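Local coordinates for protein endoribonuclease (Porcine reproductive and respiratory syndrome virus, PDB 5DA1) that acts as a dimerization-dependent endoribonuclease and beta interferon antagonist, the nsp11 part of the viral replicase polyprotein, that probably degrades viral polyuridine RNA, at residues G142-T147 against D215-F220. Numbering follows the deposited sequence.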
ATOM      1  N   GLY A 142       7.625   7.764  12.203  1.00 51.16           N
ATOM      2  CA  GLY A 142       7.371   9.131  11.846  1.00 50.09           C
ATOM      3  C   GLY A 142       7.076   9.368  10.386  1.00 49.81           C
ATOM      4  O   GLY A 142       7.402  10.419   9.871  1.00 50.54           O
ATOM      5  N   CYS A 143       6.451   8.425   9.704  1.00 49.05           N
ATOM      6  CA  CYS A 143       6.041   8.705   8.343  1.00 49.20           C
ATOM      7  C   CYS A 143       4.515   8.652   8.242  1.00 48.19           C
ATOM      8  O   CYS A 143       3.920   7.709   7.697  1.00 48.66           O
ATOM      9  CB  CYS A 143       6.738   7.753   7.394  1.00 49.87           C
ATOM     10  SG  CYS A 143       7.005   6.123   8.116  1.00 54.46           S
ATOM     11  N   HIS A 144       3.883   9.672   8.805  1.00 46.53           N
ATOM     12  CA  HIS A 144       2.460   9.661   9.011  1.00 45.00           C
ATOM     13  C   HIS A 144       1.784  10.628   8.058  1.00 44.72           C
ATOM     14  O   HIS A 144       0.648  11.083   8.287  1.00 44.78           O
ATOM     15  CB  HIS A 144       2.160  10.032  10.438  1.00 44.37           C
ATOM     16  CG  HIS A 144       2.793   9.120  11.438  1.00 44.29           C
ATOM     17  ND1 HIS A 144       2.364   7.824  11.649  1.00 44.13           N
ATOM     18  CD2 HIS A 144       3.795   9.332  12.321  1.00 41.88           C
ATOM     19  CE1 HIS A 144       3.095   7.270  12.599  1.00 43.05           C
ATOM     20  NE2 HIS A 144       3.959   8.169  13.030  1.00 43.52           N
ATOM     21  N   HIS A 145       2.481  10.960   6.985  1.00 43.44           N
ATOM     22  CA  HIS A 145       1.880  11.856   6.041  1.00 43.24           C
ATOM     23  C   HIS A 145       2.066  11.387   4.619  1.00 43.33           C
ATOM     24  O   HIS A 145       2.931  10.547   4.323  1.00 43.31           O
ATOM     25  CB  HIS A 145       2.405  13.266   6.210  1.00 42.83           C
ATOM     26  CG  HIS A 145       1.520  14.298   5.604  1.00 41.86           C
ATOM     27  ND1 HIS A 145       1.853  14.977   4.452  1.00 41.27           N
ATOM     28  CD2 HIS A 145       0.302  14.756   5.982  1.00 40.92           C
ATOM     29  CE1 HIS A 145       0.883  15.827   4.158  1.00 42.14           C
ATOM     30  NE2 HIS A 145      -0.069  15.713   5.073  1.00 41.12           N
ATOM     31  N   VAL A 146       1.240  11.932   3.739  1.00 42.88           N
ATOM     32  CA  VAL A 146       1.215  11.430   2.387  1.00 42.45           C
ATOM     33  C   VAL A 146       2.522  11.793   1.704  1.00 43.03           C
ATOM     34  O   VAL A 146       2.924  11.150   0.743  1.00 44.06           O
ATOM     35  CB  VAL A 146      -0.033  11.883   1.619  1.00 42.08           C
ATOM     36  CG1 VAL A 146      -0.044  13.386   1.429  1.00 39.25           C
ATOM     37  CG2 VAL A 146      -0.171  11.094   0.335  1.00 39.62           C
ATOM     38  N   THR A 147       3.224  12.761   2.264  1.00 43.04           N
ATOM     39  CA  THR A 147       4.497  13.185   1.711  1.00 43.03           C
ATOM     40  C   THR A 147       5.700  12.419   2.262  1.00 43.02           C
ATOM     41  O   THR A 147       6.792  12.587   1.766  1.00 43.18           O
ATOM     42  CB  THR A 147       4.696  14.636   2.029  1.00 43.43           C
ATOM     43  OG1 THR A 147       4.249  14.868   3.380  1.00 44.08           O
ATOM     44  CG2 THR A 147       3.864  15.479   1.081  1.00 43.32           C
ATOM     45  N   ASP A 215       8.593  17.031  21.782  1.00 69.79           N
ATOM     46  CA  ASP A 215       8.401  17.398  20.393  1.00 70.06           C
ATOM     47  C   ASP A 215       9.098  16.247  19.680  1.00 69.92           C
ATOM     48  O   ASP A 215      10.211  16.399  19.157  1.00 70.13           O
ATOM     49  CB  ASP A 215       9.112  18.722  20.037  1.00 70.58           C
ATOM     50  CG  ASP A 215       9.331  19.652  21.252  1.00 72.20           C
ATOM     51  OD1 ASP A 215      10.077  19.269  22.184  1.00 74.45           O
ATOM     52  OD2 ASP A 215       8.779  20.777  21.272  1.00 72.22           O
ATOM     53  N   LYS A 216       8.475  15.073  19.705  1.00 69.10           N
ATOM     54  CA  LYS A 216       9.094  13.896  19.111  1.00 68.43           C
ATOM     55  C   LYS A 216       8.253  13.332  17.921  1.00 67.50           C
ATOM     56  O   LYS A 216       8.743  13.269  16.769  1.00 67.69           O
ATOM     57  CB  LYS A 216       9.433  12.843  20.190  1.00 68.96           C
ATOM     58  CG  LYS A 216       9.874  13.432  21.576  1.00 71.40           C
ATOM     59  CD  LYS A 216      10.496  12.366  22.520  1.00 74.34           C
ATOM     60  CE  LYS A 216      12.047  12.379  22.457  1.00 75.64           C
ATOM     61  NZ  LYS A 216      12.672  11.008  22.548  1.00 75.80           N
ATOM     62  N   THR A 217       6.992  12.962  18.168  1.00 65.40           N
ATOM     63  CA  THR A 217       6.165  12.394  17.101  1.00 63.15           C
ATOM     64  C   THR A 217       4.676  12.721  17.272  1.00 61.20           C
ATOM     65  O   THR A 217       4.288  13.376  18.232  1.00 60.62           O
ATOM     66  CB  THR A 217       6.426  10.863  16.934  1.00 63.69           C
ATOM     67  OG1 THR A 217       5.897  10.413  15.677  1.00 64.86           O
ATOM     68  CG2 THR A 217       5.810  10.044  18.099  1.00 63.45           C
ATOM     69  N   ALA A 218       3.852  12.283  16.326  1.00 58.75           N
ATOM     70  CA  ALA A 218       2.448  12.661  16.292  1.00 56.53           C
ATOM     71  C   ALA A 218       1.752  11.846  15.245  1.00 54.83           C
ATOM     72  O   ALA A 218       2.157  11.819  14.095  1.00 54.98           O
ATOM     73  CB  ALA A 218       2.277  14.153  15.986  1.00 56.47           C
ATOM     74  N   TYR A 219       0.689  11.179  15.647  1.00 52.86           N
ATOM     75  CA  TYR A 219       0.015  10.307  14.748  1.00 51.00           C
ATOM     76  C   TYR A 219      -1.443  10.163  15.113  1.00 50.62           C
ATOM     77  O   TYR A 219      -1.826  10.276  16.264  1.00 50.68           O
ATOM     78  CB  TYR A 219       0.711   8.959  14.715  1.00 50.86           C
ATOM     79  CG  TYR A 219       0.743   8.235  16.040  1.00 49.72           C
ATOM     80  CD1 TYR A 219      -0.343   7.515  16.480  1.00 48.35           C
ATOM     81  CD2 TYR A 219       1.889   8.242  16.821  1.00 49.07           C
ATOM     82  CE1 TYR A 219      -0.298   6.842  17.672  1.00 51.46           C
ATOM     83  CE2 TYR A 219       1.946   7.592  18.023  1.00 49.22           C
ATOM     84  CZ  TYR A 219       0.863   6.885  18.455  1.00 51.46           C
ATOM     85  OH  TYR A 219       0.927   6.213  19.668  1.00 52.52           O
ATOM     86  N   PHE A 220      -2.253   9.933  14.088  1.00 50.12           N
ATOM     87  CA  PHE A 220      -3.677   9.754  14.220  1.00 49.00           C
ATOM     88  C   PHE A 220      -3.980   8.317  14.517  1.00 48.82           C
ATOM     89  O   PHE A 220      -3.154   7.445  14.312  1.00 48.27           O
ATOM     90  CB  PHE A 220      -4.368  10.172  12.919  1.00 48.62           C
ATOM     91  CG  PHE A 220      -4.668  11.626  12.843  1.00 47.93           C
ATOM     92  CD1 PHE A 220      -5.535  12.218  13.760  1.00 47.28           C
ATOM     93  CD2 PHE A 220      -4.079  12.414  11.877  1.00 48.73           C
ATOM     94  CE1 PHE A 220      -5.824  13.562  13.705  1.00 47.50           C
ATOM     95  CE2 PHE A 220      -4.358  13.788  11.812  1.00 48.79           C
ATOM     96  CZ  PHE A 220      -5.227  14.357  12.723  1.00 48.37           C
TER
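H144 lays its imidazole against T217, A218 and Y219 of strand 217-221. Its CB sits 4.1 Å from the carbonyl O of A218. CG turns anti to the carbonyl carbon of H144 (chi1 -59°), which carries the ring to the strand. CD2 is closest to A218 O, at 3.5 Å and oblique to the ring plane. ND1 is hydrogen-bonded to the backbone O of T177, a bond that helps fix the ring's rotation. CE1 is 3.6 Å from Y219 CB. NE2, at the tip, has T217 OG1 near the ring plane at 4.0 Å. No hydrogen bond joins the segments; T217 OG1 bonds to the backbone O of H129. Y219 CB lies over one face of the H144 ring, 3.6 Å from its centroid and 9° off the normal, a CH-pi contact. The H144 and Y219 side chains run side by side, their ring planes oblique at 36°. H144 is a predicted active-site residue, as are H129 and K173, consistent with the EndoU nuclease family. The loop after strand 139-141 thus rests on strand 217-221, an outermost strand of a three-stranded antiparallel sheet. Strand 206-213 pairs with it, and C176 and T177 of strand 171-178 touch H144 and Y219 respectively.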